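Local coordinates for uncharacterized protein TP-0789 domain-containing protein (Desulfovibrio piger ATCC 29098, PDB 4Z48) that is of unknown function but belongs to the LolA-like family, whose best-known member LolA carries lipoproteins across the periplasm, so it may bind a lipid-like ligand, at residues A[28-34]-A[45-51]; A[80-85]-A[124-129]; A[116-120]-A[211-215]. One frame throughout, in Å; residues are numbered along the deposited sequence.

Contact 1: A[28-34]-A[45-51]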
loop_
_atom_site.group_PDB
_atom_site.type_symbol
_atom_site.label_atom_id
_atom_site.label_comp_id
_atom_site.label_asym_id
_atom_site.label_seq_id
_atom_site.Cartn_x
_atom_site.Cartn_y
_atom_site.Cartn_z
ATOM N N SER A 28 -13.943 2.558 3.332
ATOM C CA SER A 28 -13.968 1.193 2.821
ATOM C C SER A 28 -13.698 0.156 3.908
ATOM O O SER A 28 -13.054 0.422 4.926
ATOM C CB SER A 28 -12.942 1.007 1.702
ATOM O OG SER A 28 -11.629 1.261 2.158
ATOM N N TYR A 29 -14.158 -1.053 3.630
ATOM C CA TYR A 29 -13.975 -2.216 4.466
ATOM C C TYR A 29 -13.532 -3.347 3.593
ATOM O O TYR A 29 -14.056 -3.469 2.484
ATOM C CB TYR A 29 -15.290 -2.557 5.170
ATOM C CG TYR A 29 -15.291 -3.910 5.832
ATOM C CD1 TYR A 29 -14.727 -4.089 7.095
ATOM C CD2 TYR A 29 -15.790 -5.033 5.174
ATOM C CE1 TYR A 29 -14.728 -5.337 7.719
ATOM C CE2 TYR A 29 -15.781 -6.293 5.784
ATOM C CZ TYR A 29 -15.242 -6.435 7.054
ATOM O OH TYR A 29 -15.210 -7.653 7.676
ATOM N N SER A 30 -12.573 -4.168 4.056
ATOM C CA SER A 30 -12.219 -5.395 3.347
ATOM C C SER A 30 -11.678 -6.456 4.300
ATOM O O SER A 30 -11.343 -6.181 5.444
ATOM C CB SER A 30 -11.239 -5.158 2.207
ATOM O OG SER A 30 -9.908 -4.969 2.641
ATOM N N GLU A 31 -11.664 -7.683 3.806
ATOM C CA GLU A 31 -11.109 -8.852 4.465
ATOM C C GLU A 31 -9.973 -9.393 3.587
ATOM O O GLU A 31 -10.035 -9.332 2.351
ATOM C CB GLU A 31 -12.205 -9.902 4.682
ATOM C CG GLU A 31 -13.249 -9.459 5.685
ATOM C CD GLU A 31 -14.489 -10.325 5.707
ATOM O OE1 GLU A 31 -14.435 -11.448 5.163
ATOM O OE2 GLU A 31 -15.525 -9.868 6.235
ATOM N N ALA A 32 -8.915 -9.856 4.209
ATOM C CA ALA A 32 -7.786 -10.384 3.435
ATOM C C ALA A 32 -7.161 -11.584 4.104
ATOM O O ALA A 32 -7.260 -11.735 5.328
ATOM C CB ALA A 32 -6.707 -9.310 3.247
ATOM N N VAL A 33 -6.537 -12.440 3.284
ATOM C CA VAL A 33 -5.699 -13.562 3.719
ATOM C C VAL A 33 -4.342 -13.344 3.039
ATOM O O VAL A 33 -4.294 -13.104 1.827
ATOM C CB VAL A 33 -6.301 -14.965 3.427
ATOM C CG1 VAL A 33 -5.258 -16.059 3.687
ATOM C CG2 VAL A 33 -7.522 -15.222 4.304
HETATM N N MSE A 34 -3.269 -13.426 3.816
HETATM C CA MSE A 34 -1.896 -13.267 3.361
HETATM C C MSE A 34 -1.151 -14.569 3.606
HETATM O O MSE A 34 -1.281 -15.167 4.671
HETATM C CB MSE A 34 -1.271 -12.069 4.107
HETATM C CG MSE A 34 0.224 -12.053 4.200
HETATM SE SE MSE A 34 0.689 -10.613 5.490
HETATM C CE MSE A 34 0.453 -9.184 4.437
ATOM N N ARG A 45 -1.641 -15.095 7.614
ATOM C CA ARG A 45 -2.322 -14.073 8.387
ATOM C C ARG A 45 -3.670 -13.797 7.771
ATOM O O ARG A 45 -3.775 -13.805 6.548
ATOM C CB ARG A 45 -1.524 -12.762 8.430
ATOM C CG ARG A 45 -0.345 -12.746 9.391
ATOM C CD ARG A 45 0.942 -13.209 8.731
ATOM N NE ARG A 45 2.074 -13.034 9.635
ATOM C CZ ARG A 45 2.455 -13.917 10.542
ATOM N NH1 ARG A 45 1.808 -15.072 10.669
ATOM N NH2 ARG A 45 3.495 -13.661 11.326
ATOM N N SER A 46 -4.682 -13.569 8.604
ATOM C CA SER A 46 -6.029 -13.156 8.190
ATOM C C SER A 46 -6.258 -11.823 8.836
ATOM O O SER A 46 -5.967 -11.693 10.031
ATOM C CB SER A 46 -7.098 -14.157 8.640
ATOM O OG SER A 46 -7.127 -15.325 7.840
ATOM N N PHE A 47 -6.778 -10.844 8.105
ATOM C CA PHE A 47 -7.038 -9.530 8.693
ATOM C C PHE A 47 -8.217 -8.793 8.045
ATOM O O PHE A 47 -8.655 -9.135 6.964
ATOM C CB PHE A 47 -5.789 -8.630 8.666
ATOM C CG PHE A 47 -5.141 -8.373 7.324
ATOM C CD1 PHE A 47 -4.202 -9.263 6.801
ATOM C CD2 PHE A 47 -5.437 -7.225 6.599
ATOM C CE1 PHE A 47 -3.593 -9.022 5.567
ATOM C CE2 PHE A 47 -4.794 -6.958 5.385
ATOM C CZ PHE A 47 -3.850 -7.842 4.891
ATOM N N LYS A 48 -8.758 -7.814 8.762
ATOM C CA LYS A 48 -9.781 -6.902 8.257
ATOM C C LYS A 48 -9.161 -5.510 8.224
ATOM O O LYS A 48 -8.370 -5.161 9.111
ATOM C CB LYS A 48 -11.067 -6.920 9.106
ATOM C CG LYS A 48 -11.880 -8.211 9.017
ATOM C CD LYS A 48 -12.941 -8.270 10.102
ATOM C CE LYS A 48 -13.833 -9.478 9.915
ATOM N NZ LYS A 48 -13.173 -10.745 10.327
ATOM N N THR A 49 -9.464 -4.729 7.177
ATOM C CA THR A 49 -8.977 -3.369 7.038
ATOM C C THR A 49 -10.158 -2.402 7.021
ATOM O O THR A 49 -11.061 -2.554 6.215
ATOM C CB THR A 49 -8.063 -3.189 5.774
ATOM O OG1 THR A 49 -6.966 -4.109 5.832
ATOM C CG2 THR A 49 -7.482 -1.777 5.672
ATOM N N TYR A 50 -10.093 -1.364 7.847
ATOM C CA TYR A 50 -11.087 -0.271 7.869
ATOM C C TYR A 50 -10.379 1.004 7.418
ATOM O O TYR A 50 -9.261 1.240 7.859
ATOM C CB TYR A 50 -11.661 -0.090 9.293
ATOM C CG TYR A 50 -12.266 -1.340 9.883
ATOM C CD1 TYR A 50 -11.476 -2.276 10.551
ATOM C CD2 TYR A 50 -13.635 -1.580 9.800
ATOM C CE1 TYR A 50 -12.027 -3.442 11.074
ATOM C CE2 TYR A 50 -14.206 -2.715 10.377
ATOM C CZ TYR A 50 -13.398 -3.644 11.014
ATOM O OH TYR A 50 -13.955 -4.776 11.567
ATOM N N SER A 51 -10.972 1.796 6.502
ATOM C CA SER A 51 -10.318 3.039 6.067
ATOM C C SER A 51 -11.339 4.123 5.932
ATOM O O SER A 51 -12.490 3.820 5.631
ATOM C CB SER A 51 -9.574 2.863 4.741
ATOM O OG SER A 51 -8.872 1.634 4.691
HETATM O O HOH W 1 -10.705 -1.009 3.906
HETATM O O HOH W 2 -16.303 -6.592 10.573
HETATM O O HOH W 3 -8.226 -6.334 4.681
#
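T49 O is held by two donors, S30 N at 3.1 Å and water 1 at 2.8 Å; the CA-H of Y29 also points at it. The same water reaches S28 OG, and more weakly S51 OG and S28 O, tying the serine pair together. Water 3 does similar work one pair on, bridging S30 OG to T49 OG1. The pairing is regular antiparallel, with S28/S51, S30/T49, A32/F47 and M34/R45 hydrogen-bonded; M34 N to R45 O is the shortest of these bonds at 2.8 Å. Beside A32, the F47 ring folds back over the partner strand because its CG sits between backbone N and carbonyl carbon (chi1 57°). The methyl CB of A32 then lies 3.8 Å from the ring centroid over one face, a CH-pi contact, while CB of selenomethionine M34 meets the ring edge. On the other face of the hairpin, Y29 and Y50 point the same way with ring planes 56° apart, Y29 CD1 lying 3.6 Å from Y50 CE2. Y29 OH donates to E31 OE2 at 2.7 Å, and the K48 chain, lying beside E31, crosses Y29 at an angle, its CE 3.2 Å from Y29 OH. This hairpin of strands 27-38 and 41-54 is flanked by strand 219-230 on the 28-34 side and strand 60-69 on the 45-51 side, where F67 meets the F47 ring.

Contact 2: A[80-85]-A[124-129]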
loop_
_atom_site.group_PDB
_atom_site.type_symbol
_atom_site.label_atom_id
_atom_site.label_comp_id
_atom_site.label_asym_id
_atom_site.label_seq_id
_atom_site.Cartn_x
_atom_site.Cartn_y
_atom_site.Cartn_z
ATOM N N VAL A 80 -3.124 3.672 11.268
ATOM C CA VAL A 80 -2.326 4.505 10.372
ATOM C C VAL A 80 -3.063 5.809 10.118
ATOM O O VAL A 80 -4.244 5.782 9.770
ATOM C CB VAL A 80 -1.978 3.806 9.021
ATOM C CG1 VAL A 80 -1.023 4.667 8.191
ATOM C CG2 VAL A 80 -1.445 2.380 9.210
ATOM N N TRP A 81 -2.379 6.937 10.346
ATOM C CA TRP A 81 -2.847 8.295 10.050
ATOM C C TRP A 81 -1.934 8.822 8.953
ATOM O O TRP A 81 -0.790 9.221 9.217
ATOM C CB TRP A 81 -2.825 9.188 11.292
ATOM C CG TRP A 81 -3.796 8.835 12.373
ATOM C CD1 TRP A 81 -4.725 7.832 12.369
ATOM C CD2 TRP A 81 -3.896 9.473 13.656
ATOM N NE1 TRP A 81 -5.408 7.818 13.564
ATOM C CE2 TRP A 81 -4.924 8.817 14.369
ATOM C CE3 TRP A 81 -3.239 10.571 14.255
ATOM C CZ2 TRP A 81 -5.303 9.202 15.656
ATOM C CZ3 TRP A 81 -3.606 10.950 15.536
ATOM C CH2 TRP A 81 -4.627 10.269 16.225
ATOM N N SER A 82 -2.396 8.686 7.712
ATOM C CA SER A 82 -1.658 9.025 6.501
ATOM C C SER A 82 -2.128 10.389 6.002
ATOM O O SER A 82 -3.324 10.602 5.813
ATOM C CB SER A 82 -1.824 7.918 5.458
ATOM O OG SER A 82 -0.941 8.043 4.359
ATOM N N TYR A 83 -1.192 11.347 5.902
ATOM C CA TYR A 83 -1.498 12.739 5.553
ATOM C C TYR A 83 -1.099 13.145 4.137
ATOM O O TYR A 83 -0.027 12.788 3.646
ATOM C CB TYR A 83 -0.791 13.696 6.527
ATOM C CG TYR A 83 -1.017 13.377 7.987
ATOM C CD1 TYR A 83 -2.251 13.620 8.594
ATOM C CD2 TYR A 83 -0.014 12.794 8.754
ATOM C CE1 TYR A 83 -2.479 13.284 9.923
ATOM C CE2 TYR A 83 -0.238 12.431 10.082
ATOM C CZ TYR A 83 -1.463 12.699 10.668
ATOM O OH TYR A 83 -1.658 12.407 11.989
ATOM N N ARG A 84 -1.971 13.904 3.485
ATOM C CA ARG A 84 -1.682 14.441 2.161
ATOM C C ARG A 84 -0.669 15.562 2.335
ATOM O O ARG A 84 -0.873 16.455 3.171
ATOM C CB ARG A 84 -2.965 14.939 1.468
ATOM C CG ARG A 84 -2.850 15.056 -0.057
ATOM C CD ARG A 84 -2.679 13.711 -0.758
ATOM N NE ARG A 84 -3.910 12.919 -0.782
ATOM C CZ ARG A 84 -4.080 11.827 -1.524
ATOM N NH1 ARG A 84 -3.106 11.394 -2.315
ATOM N NH2 ARG A 84 -5.229 11.164 -1.485
ATOM N N GLY A 85 0.447 15.452 1.621
ATOM C CA GLY A 85 1.503 16.460 1.667
ATOM C C GLY A 85 2.713 16.042 2.471
ATOM O O GLY A 85 2.676 15.038 3.191
ATOM N N ILE A 124 2.304 -0.008 3.704
ATOM C CA ILE A 124 0.946 -0.000 4.237
ATOM C C ILE A 124 0.315 1.422 4.198
ATOM O O ILE A 124 -0.897 1.530 4.270
ATOM C CB ILE A 124 0.971 -0.629 5.660
ATOM C CG1 ILE A 124 1.376 -2.132 5.611
ATOM C CG2 ILE A 124 -0.297 -0.420 6.454
ATOM C CD1 ILE A 124 0.798 -2.966 4.526
ATOM N N GLN A 125 1.105 2.486 4.021
ATOM C CA GLN A 125 0.563 3.855 3.877
ATOM C C GLN A 125 0.052 4.122 2.432
ATOM O O GLN A 125 0.158 3.243 1.572
ATOM C CB GLN A 125 1.627 4.891 4.234
ATOM C CG GLN A 125 2.197 4.724 5.638
ATOM C CD GLN A 125 3.575 5.319 5.777
ATOM O OE1 GLN A 125 4.284 5.612 4.798
ATOM N NE2 GLN A 125 4.008 5.455 7.006
ATOM N N ASN A 126 -0.462 5.364 2.169
ATOM C CA ASN A 126 -1.004 5.833 0.881
ATOM C C ASN A 126 -0.021 5.561 -0.255
ATOM O O ASN A 126 1.100 6.082 -0.253
ATOM C CB ASN A 126 -1.341 7.338 0.959
ATOM C CG ASN A 126 -2.053 7.960 -0.231
ATOM O OD1 ASN A 126 -2.352 7.326 -1.251
ATOM N ND2 ASN A 126 -2.329 9.251 -0.129
ATOM N N LEU A 127 -0.442 4.706 -1.206
ATOM C CA LEU A 127 0.358 4.317 -2.373
ATOM C C LEU A 127 0.354 5.422 -3.460
ATOM O O LEU A 127 1.232 5.409 -4.329
ATOM C CB LEU A 127 -0.166 2.967 -2.944
ATOM C CG LEU A 127 0.559 2.280 -4.132
ATOM C CD1 LEU A 127 2.029 2.040 -3.864
ATOM C CD2 LEU A 127 -0.101 0.958 -4.476
ATOM N N ASP A 128 -0.594 6.390 -3.393
ATOM C CA ASP A 128 -0.702 7.407 -4.430
ATOM C C ASP A 128 -0.600 8.859 -3.894
ATOM O O ASP A 128 -1.404 9.715 -4.279
ATOM C CB ASP A 128 -2.005 7.188 -5.227
ATOM C CG ASP A 128 -1.989 5.927 -6.082
ATOM O OD1 ASP A 128 -1.320 5.933 -7.147
ATOM O OD2 ASP A 128 -2.635 4.929 -5.680
ATOM N N ASP A 129 0.424 9.143 -3.061
ATOM C CA ASP A 129 0.702 10.489 -2.538
ATOM C C ASP A 129 1.535 11.220 -3.604
ATOM O O ASP A 129 2.764 11.254 -3.524
ATOM C CB ASP A 129 1.418 10.398 -1.179
ATOM C CG ASP A 129 1.202 11.598 -0.271
ATOM O OD1 ASP A 129 1.423 12.740 -0.730
ATOM O OD2 ASP A 129 0.858 11.390 0.916
HETATM O O HOH W 4 -1.491 10.482 2.448
#
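N126 packs closely on both R84 and S82 where strand 77-82 runs out into a loop. With its CG anti to the backbone N (chi1 -173°), N126 reaches across to R84 and brings ND2 over one face of the guanidinium, 3.2 Å from R84 NH1; both atoms are donors, and the amide stands almost upright on that plane (83°). S82 OG lies 3.5 Å from N126 CB and takes a weak bond from N126 N, its stronger partner being D90. Water 4 is the polar link between S82, N126 and D129: it donates to S82 OG at 3.1 Å and to D129 OD2 at 2.9 Å, and accepts from N126 ND2 at 3.0 Å. N126 OD1 meanwhile accepts from D128 N at 2.9 Å, an Asx turn that, with the water on ND2, holds the amide, while D128 O comes to the guanidinium edge. Packing is looser towards residues 80 and 124: V80 CG2 only just touches I124 CG2 at 4.1 Å, and V80 CG1 stands equally far from Q125 CG, the chains crossing at about a right angle. The connection between strands 101-104 and 133-143 thus lies against the end of strand 77-82, which runs between strands 60-69 and 91-96; beyond it D128 forms a salt bridge with R177 at the start of strand 177-184.

Contact 3: A[116-120]-A[211-215]; sequences RSDLS and RVERP
R214 NE gives its hydrogen to D118 OD1 at 2.8 Å in an almost straight bond (174°), the salt bridge on which this contact turns. The oxygen lies in the guanidinium plane, at its edge, but NE approaches it from the anti side and 32° out of the carboxylate plane, so the two flat groups are tilted rather than paired side by side. OD1 also rests against the aliphatic part of the arginine, 3.4 Å from R214 CB. A bend at chi3 turns the guanidinium back over the 116-120 backbone, and S117 O lies over one of its faces, 3.6 Å from R214 NH2. Next to the charged pair, V212 CG1 packs 3.7 Å from D118 O, and its other branch CG2 meets L119 CD1 at 3.8 Å, the two side chains crossing at about a right angle. Water 5 links the NH2 end of the R214 guanidinium to the loop, accepting from NH2 and donating to R116 O, with a weak bond to D118 OD2. Behind this first shell, S117 OG accepts from L119 N at 3.1 Å, an ST turn across D118; S117 OG is also bonded to F114 O. The carboxylate is steadied from strand 219-230: T221 OG1 bonds OD2 and S219 OG bonds OD1. R214, with R38 and K191 nearby, would probably favour the ionised form of D118. The 116-120 loop is thereby fastened to the end of strand 204-214, which lies between strands 219-230 and 189-201; S117 and D118 also touch I36 of strand 27-38.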
loop_
_atom_site.group_PDB
_atom_site.type_symbol
_atom_site.label_atom_id
_atom_site.label_comp_id
_atom_site.label_asym_id
_atom_site.label_seq_id
_atom_site.Cartn_x
_atom_site.Cartn_y
_atom_site.Cartn_z
ATOM N N ARG A 116 6.203 -10.060 9.256
ATOM C CA ARG A 116 7.161 -11.007 8.686
ATOM C C ARG A 116 6.902 -11.249 7.188
ATOM O O ARG A 116 7.479 -12.184 6.618
ATOM C CB ARG A 116 7.183 -12.334 9.463
ATOM C CG ARG A 116 7.531 -12.090 10.938
ATOM C CD ARG A 116 7.336 -13.313 11.790
ATOM N NE ARG A 116 8.252 -14.385 11.440
ATOM C CZ ARG A 116 8.295 -15.542 12.092
ATOM N NH1 ARG A 116 7.481 -15.766 13.119
ATOM N NH2 ARG A 116 9.157 -16.480 11.733
ATOM N N SER A 117 6.050 -10.405 6.552
ATOM C CA SER A 117 5.741 -10.496 5.123
ATOM C C SER A 117 6.791 -9.779 4.269
ATOM O O SER A 117 7.750 -9.186 4.785
ATOM C CB SER A 117 4.351 -9.937 4.807
ATOM O OG SER A 117 4.364 -8.517 4.775
ATOM N N ASP A 118 6.576 -9.826 2.937
ATOM C CA ASP A 118 7.435 -9.156 1.961
ATOM C C ASP A 118 7.040 -7.698 1.800
ATOM O O ASP A 118 7.740 -6.949 1.125
ATOM C CB ASP A 118 7.440 -9.918 0.652
ATOM C CG ASP A 118 8.178 -11.229 0.874
ATOM O OD1 ASP A 118 9.391 -11.199 0.926
ATOM O OD2 ASP A 118 7.510 -12.258 1.165
ATOM N N LEU A 119 6.015 -7.261 2.533
ATOM C CA LEU A 119 5.638 -5.840 2.602
ATOM C C LEU A 119 6.389 -5.187 3.770
ATOM O O LEU A 119 6.558 -5.844 4.805
ATOM C CB LEU A 119 4.124 -5.732 2.870
ATOM C CG LEU A 119 3.127 -5.938 1.742
ATOM C CD1 LEU A 119 3.078 -7.393 1.281
ATOM C CD2 LEU A 119 1.734 -5.630 2.247
ATOM N N SER A 120 6.812 -3.917 3.631
ATOM C CA SER A 120 7.407 -3.141 4.707
ATOM C C SER A 120 6.313 -2.342 5.382
ATOM O O SER A 120 5.249 -2.199 4.794
ATOM C CB SER A 120 8.478 -2.208 4.160
ATOM O OG SER A 120 9.601 -2.920 3.671
ATOM N N ARG A 211 0.891 -10.243 -5.473
ATOM C CA ARG A 211 2.050 -11.081 -5.161
ATOM C C ARG A 211 3.231 -10.103 -4.962
ATOM O O ARG A 211 3.452 -9.219 -5.799
ATOM C CB ARG A 211 2.292 -12.159 -6.243
ATOM C CG ARG A 211 3.518 -13.019 -5.956
ATOM C CD ARG A 211 3.752 -13.924 -7.127
ATOM N NE ARG A 211 4.999 -14.656 -6.994
ATOM C CZ ARG A 211 5.100 -15.944 -6.688
ATOM N NH1 ARG A 211 4.008 -16.673 -6.474
ATOM N NH2 ARG A 211 6.290 -16.517 -6.594
ATOM N N VAL A 212 3.926 -10.179 -3.803
ATOM C CA VAL A 212 5.057 -9.302 -3.526
ATOM C C VAL A 212 6.266 -10.192 -3.282
ATOM O O VAL A 212 6.230 -11.032 -2.386
ATOM C CB VAL A 212 4.780 -8.353 -2.324
ATOM C CG1 VAL A 212 5.964 -7.422 -2.077
ATOM C CG2 VAL A 212 3.483 -7.558 -2.533
ATOM N N GLU A 213 7.313 -10.029 -4.085
ATOM C CA GLU A 213 8.515 -10.836 -4.044
ATOM C C GLU A 213 9.720 -10.020 -3.607
ATOM O O GLU A 213 9.895 -8.878 -4.018
ATOM C CB GLU A 213 8.810 -11.439 -5.440
ATOM C CG GLU A 213 7.754 -12.361 -6.040
ATOM C CD GLU A 213 8.011 -12.774 -7.486
ATOM O OE1 GLU A 213 9.037 -12.349 -8.066
ATOM O OE2 GLU A 213 7.209 -13.565 -8.029
ATOM N N ARG A 214 10.520 -10.595 -2.728
ATOM C CA ARG A 214 11.801 -10.005 -2.319
ATOM C C ARG A 214 12.847 -10.972 -2.828
ATOM O O ARG A 214 13.070 -12.008 -2.194
ATOM C CB ARG A 214 11.882 -9.744 -0.796
ATOM C CG ARG A 214 11.094 -8.469 -0.418
ATOM C CD ARG A 214 11.355 -8.048 0.999
ATOM N NE ARG A 214 11.054 -9.129 1.933
ATOM C CZ ARG A 214 11.439 -9.174 3.209
ATOM N NH1 ARG A 214 12.208 -8.212 3.717
ATOM N NH2 ARG A 214 11.081 -10.193 3.979
ATOM N N PRO A 215 13.386 -10.724 -4.048
ATOM C CA PRO A 215 14.365 -11.666 -4.628
ATOM C C PRO A 215 15.612 -11.875 -3.743
ATOM O O PRO A 215 16.160 -12.979 -3.716
ATOM C CB PRO A 215 14.734 -11.026 -5.978
ATOM C CG PRO A 215 14.355 -9.554 -5.850
ATOM C CD PRO A 215 13.138 -9.570 -4.953
HETATM O O HOH W 5 8.850 -12.285 4.227
#

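How the contacts relate
Contact 1 comes first along the chain and is complete before the others open; contacts 2 and 3 then interleave, in the order 80-85, 116-120, 124-129, 211-215. Their centres are about 17 Å (1 to 2 and 1 to 3) and 19 Å (2 to 3) apart. Segments 116-120 and 124-129 belong to the same long connection between strands 101-104 and 133-143, fastened at well-separated strands 77-82 and 204-214. That loop touches the hairpin of contact 1 where S117 packs on M34, and L119 joins contact 3 to I124 of contact 2. Its spread over the antiparallel framework is consistent with a LolA-like fold, where loops and helices cover the inside of a curved sheet.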